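Local coordinates for protein lysozyme (Meretrix lusoria, PDB 4PJ2) that hydrolyses the beta-1,4 linkages of peptidoglycan in bacterial cell walls, lysing Gram-positive bacteria, and also cleaves chitin, at residues F1-V6 / S66-Q70. Numbering follows the deposited sequence.
Sequences FAGGIV and SLCVQ
The carboxamide of Q70 extends from its helix and is gripped by backbone groups of the N-terminal segment at both of its polar atoms. NE2 gives one proton to A2 O at 2.9 Å, lying above that carbonyl's plane, and the other to V6 O at 3.0 Å. OE1 accepts from V6 N at 2.8 Å, the N-H approaching along a lone pair in the plane of the Q70 carbonyl. Three bonds thus fix the rotation of the amide, and NE2 and OE1 together clasp both backbone polar groups of V6. A bend at chi2 (-76°) swings the amide off the helix and against the backbone of G3 and G4, where G4 CA lies 3.5 Å from Q70 CD. V6 CG2 packs against OE1. One turn earlier S66, its chi1 of 64° setting OG over the backbone between N and C, takes a nearly straight bond from A2 N, 2.9 Å long; A2 CB then settles on the helix backbone at L67. A water links I5 N to Q70 O. Side-chain-to-backbone bonds of this kind lay the irregular N-terminal segment of this type-I lysozyme, just ahead of helix 8-19, along helix 62-76, which also carries the substrate-binding residue Y72.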
ATOM      1  N   PHE D   1     -18.085   6.063 -19.046  1.00 29.92           N
ATOM      2  CA  PHE D   1     -17.498   6.170 -17.683  1.00 29.41           C
ATOM      3  C   PHE D   1     -17.591   7.612 -17.215  1.00 28.68           C
ATOM      4  O   PHE D   1     -17.915   8.505 -18.000  1.00 29.32           O
ATOM      5  CB  PHE D   1     -16.038   5.724 -17.697  1.00 29.08           C
ATOM      6  CG  PHE D   1     -15.839   4.285 -18.096  1.00 29.47           C
ATOM      7  CD1 PHE D   1     -15.312   3.969 -19.338  1.00 30.16           C
ATOM      8  CD2 PHE D   1     -16.163   3.254 -17.226  1.00 29.59           C
ATOM      9  CE1 PHE D   1     -15.120   2.656 -19.704  1.00 30.94           C
ATOM     10  CE2 PHE D   1     -15.969   1.943 -17.587  1.00 29.74           C
ATOM     11  CZ  PHE D   1     -15.437   1.643 -18.822  1.00 30.57           C
ATOM     12  N   ALA D   2     -17.312   7.838 -15.937  1.00 28.67           N
ATOM     13  CA  ALA D   2     -17.267   9.186 -15.394  1.00 28.96           C
ATOM     14  C   ALA D   2     -16.222  10.003 -16.141  1.00 28.39           C
ATOM     15  O   ALA D   2     -15.188   9.484 -16.552  1.00 27.88           O
ATOM     16  CB  ALA D   2     -16.943   9.154 -13.903  1.00 29.46           C
ATOM     17  N   GLY D   3     -16.503  11.284 -16.327  1.00 28.69           N
ATOM     18  CA  GLY D   3     -15.555  12.190 -16.943  1.00 28.04           C
ATOM     19  C   GLY D   3     -14.527  12.676 -15.938  1.00 27.26           C
ATOM     20  O   GLY D   3     -14.641  12.420 -14.736  1.00 27.68           O
ATOM     21  N   GLY D   4     -13.523  13.392 -16.427  1.00 26.66           N
ATOM     22  CA  GLY D   4     -12.439  13.868 -15.581  1.00 25.42           C
ATOM     23  C   GLY D   4     -11.142  13.883 -16.361  1.00 24.58           C
ATOM     24  O   GLY D   4     -11.157  13.939 -17.583  1.00 25.74           O
ATOM     25  N   ILE D   5     -10.009  13.824 -15.672  1.00 22.88           N
ATOM     26  CA  ILE D   5      -8.733  13.967 -16.366  1.00 22.79           C
ATOM     27  C   ILE D   5      -8.293  12.725 -17.129  1.00 22.24           C
ATOM     28  O   ILE D   5      -7.429  12.808 -17.994  1.00 23.52           O
ATOM     29  CB  ILE D   5      -7.605  14.405 -15.423  1.00 23.32           C
ATOM     30  CG1 ILE D   5      -7.298  13.350 -14.365  1.00 23.42           C
ATOM     31  CG2 ILE D   5      -7.980  15.750 -14.790  1.00 24.63           C
ATOM     32  CD1 ILE D   5      -6.123  13.741 -13.496  1.00 24.65           C
ATOM     33  N   VAL D   6      -8.876  11.574 -16.812  1.00 21.15           N
ATOM     34  CA  VAL D   6      -8.535  10.343 -17.516  1.00 21.55           C
ATOM     35  C   VAL D   6      -9.461  10.190 -18.726  1.00 22.94           C
ATOM     36  O   VAL D   6     -10.662  10.382 -18.590  1.00 23.91           O
ATOM     37  CB  VAL D   6      -8.673   9.108 -16.597  1.00 20.92           C
ATOM     38  CG1 VAL D   6      -8.146   7.860 -17.320  1.00 21.96           C
ATOM     39  CG2 VAL D   6      -7.944   9.344 -15.269  1.00 20.90           C
ATOM     40  N   SER D  66     -15.572   4.279 -11.748  1.00 23.85           N
ATOM     41  CA  SER D  66     -14.751   5.111 -12.626  1.00 23.77           C
ATOM     42  C   SER D  66     -14.632   6.550 -12.113  1.00 23.12           C
ATOM     43  O   SER D  66     -13.600   7.180 -12.306  1.00 22.09           O
ATOM     44  CB  SER D  66     -15.247   5.077 -14.083  1.00 25.28           C
ATOM     45  OG  SER D  66     -16.552   5.622 -14.244  1.00 26.16           O
ATOM     46  N   LEU D  67     -15.665   7.050 -11.434  1.00 23.02           N
ATOM     47  CA  LEU D  67     -15.573   8.353 -10.778  1.00 23.88           C
ATOM     48  C   LEU D  67     -14.478   8.299  -9.724  1.00 21.97           C
ATOM     49  O   LEU D  67     -13.699   9.236  -9.566  1.00 20.98           O
ATOM     50  CB  LEU D  67     -16.897   8.740 -10.111  1.00 25.17           C
ATOM     51  CG  LEU D  67     -16.871  10.060  -9.329  1.00 27.99           C
ATOM     52  CD1 LEU D  67     -16.495  11.227 -10.228  1.00 29.40           C
ATOM     53  CD2 LEU D  67     -18.203  10.324  -8.647  1.00 28.70           C
ATOM     54  N   CYS D  68     -14.424   7.193  -8.998  1.00 21.26           N
ATOM     55  CA  CYS D  68     -13.396   7.014  -7.994  1.00 20.62           C
ATOM     56  C   CYS D  68     -12.012   7.069  -8.640  1.00 19.70           C
ATOM     57  O   CYS D  68     -11.127   7.765  -8.147  1.00 19.42           O
ATOM     58  CB  CYS D  68     -13.631   5.688  -7.269  1.00 20.26           C
ATOM     59  SG  CYS D  68     -12.450   5.350  -5.937  1.00 20.06           S
ATOM     60  N   VAL D  69     -11.828   6.369  -9.756  1.00 20.05           N
ATOM     61  CA  VAL D  69     -10.568   6.410 -10.480  1.00 19.48           C
ATOM     62  C   VAL D  69     -10.245   7.840 -10.923  1.00 18.49           C
ATOM     63  O   VAL D  69      -9.122   8.311 -10.731  1.00 18.12           O
ATOM     64  CB  VAL D  69     -10.580   5.469 -11.703  1.00 19.72           C
ATOM     65  CG1 VAL D  69      -9.288   5.593 -12.487  1.00 19.20           C
ATOM     66  CG2 VAL D  69     -10.790   4.034 -11.261  1.00 20.23           C
ATOM     67  N   GLN D  70     -11.227   8.543 -11.488  1.00 19.21           N
ATOM     68  CA  GLN D  70     -11.028   9.938 -11.875  1.00 19.28           C
ATOM     69  C   GLN D  70     -10.572  10.797 -10.690  1.00 18.15           C
ATOM     70  O   GLN D  70      -9.641  11.603 -10.817  1.00 18.23           O
ATOM     71  CB  GLN D  70     -12.308  10.530 -12.474  1.00 20.34           C
ATOM     72  CG  GLN D  70     -12.710   9.947 -13.818  1.00 20.40           C
ATOM     73  CD  GLN D  70     -11.867  10.452 -14.976  1.00 20.38           C
ATOM     74  OE1 GLN D  70     -10.781  10.989 -14.791  1.00 20.70           O
ATOM     75  NE2 GLN D  70     -12.379  10.284 -16.185  1.00 22.29           N
TER
HETATM   76  O   HOH W   1     -10.357  13.730 -12.677  1.00 21.97           O